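Local coordinates for nicotinate phosphoribosyltransferase (Porphyromonas gingivalis, PDB 2IM5), which probably catalyses the ATP-dependent transfer of a phosphoribosyl group from phosphoribosyl diphosphate to nicotinate, giving nicotinate mononucleotide for NAD biosynthesis, at residues Q217-Y225 / C354-C365. Residues are numbered along the deposited sequence; the frame is centred on the assembly and turned at random.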
loop_
_atom_site.group_PDB
_atom_site.type_symbol
_atom_site.label_atom_id
_atom_site.label_comp_id
_atom_site.label_asym_id
_atom_site.label_seq_id
_atom_site.Cartn_x
_atom_site.Cartn_y
_atom_site.Cartn_z
ATOM N N GLN A 217 -4.536 4.850 10.848
ATOM C CA GLN A 217 -5.515 5.930 10.760
ATOM C C GLN A 217 -6.867 5.532 11.359
ATOM O O GLN A 217 -7.536 6.338 11.993
ATOM C CB GLN A 217 -5.698 6.317 9.302
ATOM C CG GLN A 217 -4.512 7.030 8.704
ATOM C CD GLN A 217 -4.743 7.367 7.242
ATOM O OE1 GLN A 217 -4.655 6.498 6.375
ATOM N NE2 GLN A 217 -5.070 8.624 6.966
ATOM N N PHE A 218 -7.273 4.286 11.132
ATOM C CA PHE A 218 -8.533 3.803 11.680
ATOM C C PHE A 218 -8.437 3.910 13.202
ATOM O O PHE A 218 -9.348 4.417 13.853
ATOM C CB PHE A 218 -8.772 2.349 11.271
ATOM C CG PHE A 218 -9.950 1.715 11.949
ATOM C CD1 PHE A 218 -11.250 2.072 11.595
ATOM C CD2 PHE A 218 -9.765 0.767 12.958
ATOM C CE1 PHE A 218 -12.349 1.495 12.235
ATOM C CE2 PHE A 218 -10.859 0.185 13.603
ATOM C CZ PHE A 218 -12.151 0.546 13.244
ATOM N N HIS A 219 -7.312 3.450 13.754
ATOM C CA HIS A 219 -7.105 3.483 15.198
ATOM C C HIS A 219 -7.057 4.914 15.724
ATOM O O HIS A 219 -7.518 5.191 16.829
ATOM C CB HIS A 219 -5.820 2.724 15.560
ATOM C CG HIS A 219 -5.953 1.235 15.446
ATOM N ND1 HIS A 219 -6.258 0.429 16.523
ATOM C CD2 HIS A 219 -5.872 0.411 14.374
ATOM C CE1 HIS A 219 -6.358 -0.825 16.119
ATOM N NE2 HIS A 219 -6.128 -0.863 14.819
ATOM N N GLY A 220 -6.505 5.825 14.930
ATOM C CA GLY A 220 -6.438 7.206 15.362
ATOM C C GLY A 220 -7.825 7.825 15.442
ATOM O O GLY A 220 -8.128 8.593 16.349
ATOM N N ALA A 221 -8.679 7.482 14.486
ATOM C CA ALA A 221 -10.034 8.010 14.447
ATOM C C ALA A 221 -10.906 7.446 15.560
ATOM O O ALA A 221 -11.713 8.165 16.142
ATOM C CB ALA A 221 -10.668 7.709 13.096
ATOM N N ILE A 222 -10.737 6.159 15.855
ATOM C CA ILE A 222 -11.525 5.503 16.894
ATOM C C ILE A 222 -10.974 5.680 18.313
ATOM O O ILE A 222 -11.718 6.024 19.226
ATOM C CB ILE A 222 -11.649 3.978 16.610
ATOM C CG1 ILE A 222 -12.246 3.749 15.225
ATOM C CG2 ILE A 222 -12.506 3.315 17.670
ATOM C CD1 ILE A 222 -13.596 4.427 15.000
ATOM N N TYR A 223 -9.676 5.439 18.493
ATOM C CA TYR A 223 -9.049 5.532 19.813
ATOM C C TYR A 223 -8.359 6.850 20.158
ATOM O O TYR A 223 -7.934 7.042 21.289
ATOM C CB TYR A 223 -8.045 4.397 19.977
ATOM C CG TYR A 223 -8.669 3.037 19.875
ATOM C CD1 TYR A 223 -9.510 2.561 20.878
ATOM C CD2 TYR A 223 -8.449 2.233 18.762
ATOM C CE1 TYR A 223 -10.120 1.314 20.772
ATOM C CE2 TYR A 223 -9.053 0.984 18.645
ATOM C CZ TYR A 223 -9.887 0.534 19.651
ATOM O OH TYR A 223 -10.499 -0.690 19.537
ATOM N N GLY A 224 -8.245 7.755 19.198
ATOM C CA GLY A 224 -7.582 9.014 19.475
ATOM C C GLY A 224 -6.138 8.970 19.019
ATOM O O GLY A 224 -5.565 7.885 18.835
ATOM N N TYR A 225 -5.539 10.148 18.863
ATOM C CA TYR A 225 -4.162 10.263 18.393
ATOM C C TYR A 225 -3.059 9.829 19.357
ATOM O O TYR A 225 -2.061 9.252 18.936
ATOM C CB TYR A 225 -3.917 11.697 17.925
ATOM C CG TYR A 225 -4.891 12.094 16.845
ATOM C CD1 TYR A 225 -4.828 11.511 15.579
ATOM C CD2 TYR A 225 -5.921 12.998 17.106
ATOM C CE1 TYR A 225 -5.761 11.811 14.603
ATOM C CE2 TYR A 225 -6.868 13.308 16.137
ATOM C CZ TYR A 225 -6.781 12.712 14.888
ATOM O OH TYR A 225 -7.705 13.004 13.915
ATOM N N CYS A 354 -14.553 6.798 9.261
ATOM C CA CYS A 354 -14.965 5.483 9.714
ATOM C C CYS A 354 -15.767 5.569 11.005
ATOM O O CYS A 354 -15.895 6.635 11.611
ATOM C CB CYS A 354 -13.727 4.620 9.964
ATOM S SG CYS A 354 -12.578 5.345 11.159
ATOM N N LYS A 355 -16.302 4.429 11.411
ATOM C CA LYS A 355 -17.067 4.315 12.643
ATOM C C LYS A 355 -16.884 2.886 13.146
ATOM O O LYS A 355 -16.611 1.981 12.357
ATOM C CB LYS A 355 -18.544 4.623 12.395
ATOM C CG LYS A 355 -19.177 3.810 11.298
ATOM C CD LYS A 355 -20.686 4.014 11.257
ATOM C CE LYS A 355 -21.068 5.454 11.013
ATOM N NZ LYS A 355 -22.554 5.613 10.990
ATOM N N MET A 356 -17.019 2.689 14.458
ATOM C CA MET A 356 -16.841 1.377 15.071
ATOM C C MET A 356 -17.986 0.405 14.764
ATOM O O MET A 356 -17.774 -0.794 14.597
ATOM C CB MET A 356 -16.697 1.530 16.590
ATOM C CG MET A 356 -16.243 0.257 17.277
ATOM S SD MET A 356 -14.555 -0.199 16.796
ATOM C CE MET A 356 -13.728 0.071 18.346
ATOM N N THR A 357 -19.202 0.929 14.700
ATOM C CA THR A 357 -20.379 0.112 14.417
ATOM C C THR A 357 -21.358 0.993 13.661
ATOM O O THR A 357 -21.143 2.195 13.528
ATOM C CB THR A 357 -21.086 -0.374 15.715
ATOM O OG1 THR A 357 -21.639 0.754 16.401
ATOM C CG2 THR A 357 -20.107 -1.069 16.647
ATOM N N ALA A 358 -22.436 0.395 13.174
ATOM C CA ALA A 358 -23.452 1.132 12.433
ATOM C C ALA A 358 -24.034 2.309 13.214
ATOM O O ALA A 358 -24.316 3.359 12.640
ATOM C CB ALA A 358 -24.578 0.182 12.010
ATOM N N LYS A 359 -24.196 2.136 14.519
ATOM C CA LYS A 359 -24.763 3.177 15.373
ATOM C C LYS A 359 -23.786 4.256 15.854
ATOM O O LYS A 359 -24.213 5.259 16.418
ATOM C CB LYS A 359 -25.450 2.528 16.587
ATOM C CG LYS A 359 -26.761 1.822 16.254
ATOM C CD LYS A 359 -26.558 0.715 15.217
ATOM C CE LYS A 359 -27.882 0.120 14.746
ATOM N NZ LYS A 359 -27.683 -0.957 13.720
ATOM N N ASP A 360 -22.490 4.050 15.638
ATOM C CA ASP A 360 -21.473 5.014 16.059
ATOM C C ASP A 360 -21.510 6.215 15.112
ATOM O O ASP A 360 -22.102 6.144 14.027
ATOM C CB ASP A 360 -20.091 4.332 16.040
ATOM C CG ASP A 360 -18.929 5.287 16.367
ATOM O OD1 ASP A 360 -19.128 6.255 17.136
ATOM O OD2 ASP A 360 -17.797 5.047 15.870
ATOM N N ASP A 361 -20.917 7.329 15.532
ATOM C CA ASP A 361 -20.866 8.510 14.683
ATOM C C ASP A 361 -19.681 8.331 13.746
ATOM O O ASP A 361 -18.816 7.485 13.982
ATOM C CB ASP A 361 -20.631 9.778 15.508
ATOM C CG ASP A 361 -21.799 10.116 16.415
ATOM O OD1 ASP A 361 -22.930 10.263 15.897
ATOM O OD2 ASP A 361 -21.578 10.243 17.640
ATOM N N TRP A 362 -19.642 9.124 12.684
ATOM C CA TRP A 362 -18.527 9.065 11.750
ATOM C C TRP A 362 -17.359 9.833 12.351
ATOM O O TRP A 362 -17.556 10.851 13.010
ATOM C CB TRP A 362 -18.896 9.703 10.408
ATOM C CG TRP A 362 -19.720 8.832 9.527
ATOM C CD1 TRP A 362 -21.047 8.985 9.228
ATOM C CD2 TRP A 362 -19.275 7.675 8.805
ATOM N NE1 TRP A 362 -21.452 7.997 8.364
ATOM C CE2 TRP A 362 -20.386 7.179 8.088
ATOM C CE3 TRP A 362 -18.048 7.013 8.695
ATOM C CZ2 TRP A 362 -20.304 6.048 7.269
ATOM C CZ3 TRP A 362 -17.964 5.888 7.882
ATOM C CH2 TRP A 362 -19.086 5.417 7.179
ATOM N N HIS A 363 -16.149 9.333 12.127
ATOM C CA HIS A 363 -14.937 9.974 12.619
ATOM C C HIS A 363 -14.000 10.127 11.427
ATOM O O HIS A 363 -13.723 9.159 10.718
ATOM C CB HIS A 363 -14.274 9.104 13.692
ATOM C CG HIS A 363 -15.150 8.835 14.875
ATOM N ND1 HIS A 363 -15.431 9.792 15.828
ATOM C CD2 HIS A 363 -15.842 7.728 15.238
ATOM C CE1 HIS A 363 -16.260 9.287 16.725
ATOM N NE2 HIS A 363 -16.525 8.037 16.389
ATOM N N TYR A 364 -13.525 11.346 11.194
ATOM C CA TYR A 364 -12.613 11.607 10.086
ATOM C C TYR A 364 -11.226 11.059 10.363
ATOM O O TYR A 364 -10.767 11.073 11.504
ATOM C CB TYR A 364 -12.495 13.104 9.817
ATOM C CG TYR A 364 -13.723 13.698 9.187
ATOM C CD1 TYR A 364 -14.245 13.160 8.009
ATOM C CD2 TYR A 364 -14.369 14.795 9.761
ATOM C CE1 TYR A 364 -15.384 13.695 7.412
ATOM C CE2 TYR A 364 -15.513 15.344 9.171
ATOM C CZ TYR A 364 -16.014 14.785 7.997
ATOM O OH TYR A 364 -17.149 15.310 7.412
ATOM N N CYS A 365 -10.571 10.580 9.306
ATOM C CA CYS A 365 -9.220 10.043 9.406
ATOM C C CYS A 365 -8.252 11.042 8.789
ATOM O O CYS A 365 -8.576 11.706 7.807
ATOM C CB CYS A 365 -9.102 8.714 8.648
ATOM S SG CYS A 365 -10.159 7.369 9.253
HETATM O O HOH W 1 -8.523 10.676 12.905
#
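Ala221 and Phe218, on the last turns of helix 213-223, pack against Cys354, which pairs with His363 just before the loop of a β-hairpin; of its strands, 347-355 and 363-364, the second is an outermost strand of an antiparallel sheet. The contact thus joins a helix of the enzyme's α/β-barrel part to that sheet's edge. Ala221 points toward the hairpin, and its methyl is short enough to let the backbones come close: CB lies 3.6 Å from Cys354 SG and 3.9 Å from Cys365 SG. The Cys354 sulfur, placed between its own N and carbonyl carbon (chi1 57°), also reaches Phe218 CD1 at 3.6 Å, an oblique sulfur-aromatic contact. Phe218 is swung there by a CG anti to the backbone N (chi1 172°); Ile222 CG1 lies over one face of its ring, and Phe25 meets it edge-to-face.

Branched Ile222 serves two neighbours at once. CD1 runs toward His363 CD2, crossing that side chain at about a right angle, while CG2 touches Met356 CE at 3.5 Å. The flexible thioether, bent at chi2 and chi3, carries this CE on to the hydroxyl of Tyr223.

Asp360, closing the type I turn from Thr357, ties the loop back onto both strands. Its OD2 accepts Met356 N through the anti lone pair in a nearly straight bond (170°), and OD1 takes His363 NE2 from its syn side, tilted somewhat out of the carboxylate plane. At the other border, Tyr225, hydrogen-bonded to Glu381, approaches strand 363-364 through one water, which donates to both Tyr225 OH and Tyr364 O, each 2.7 Å from the water oxygen.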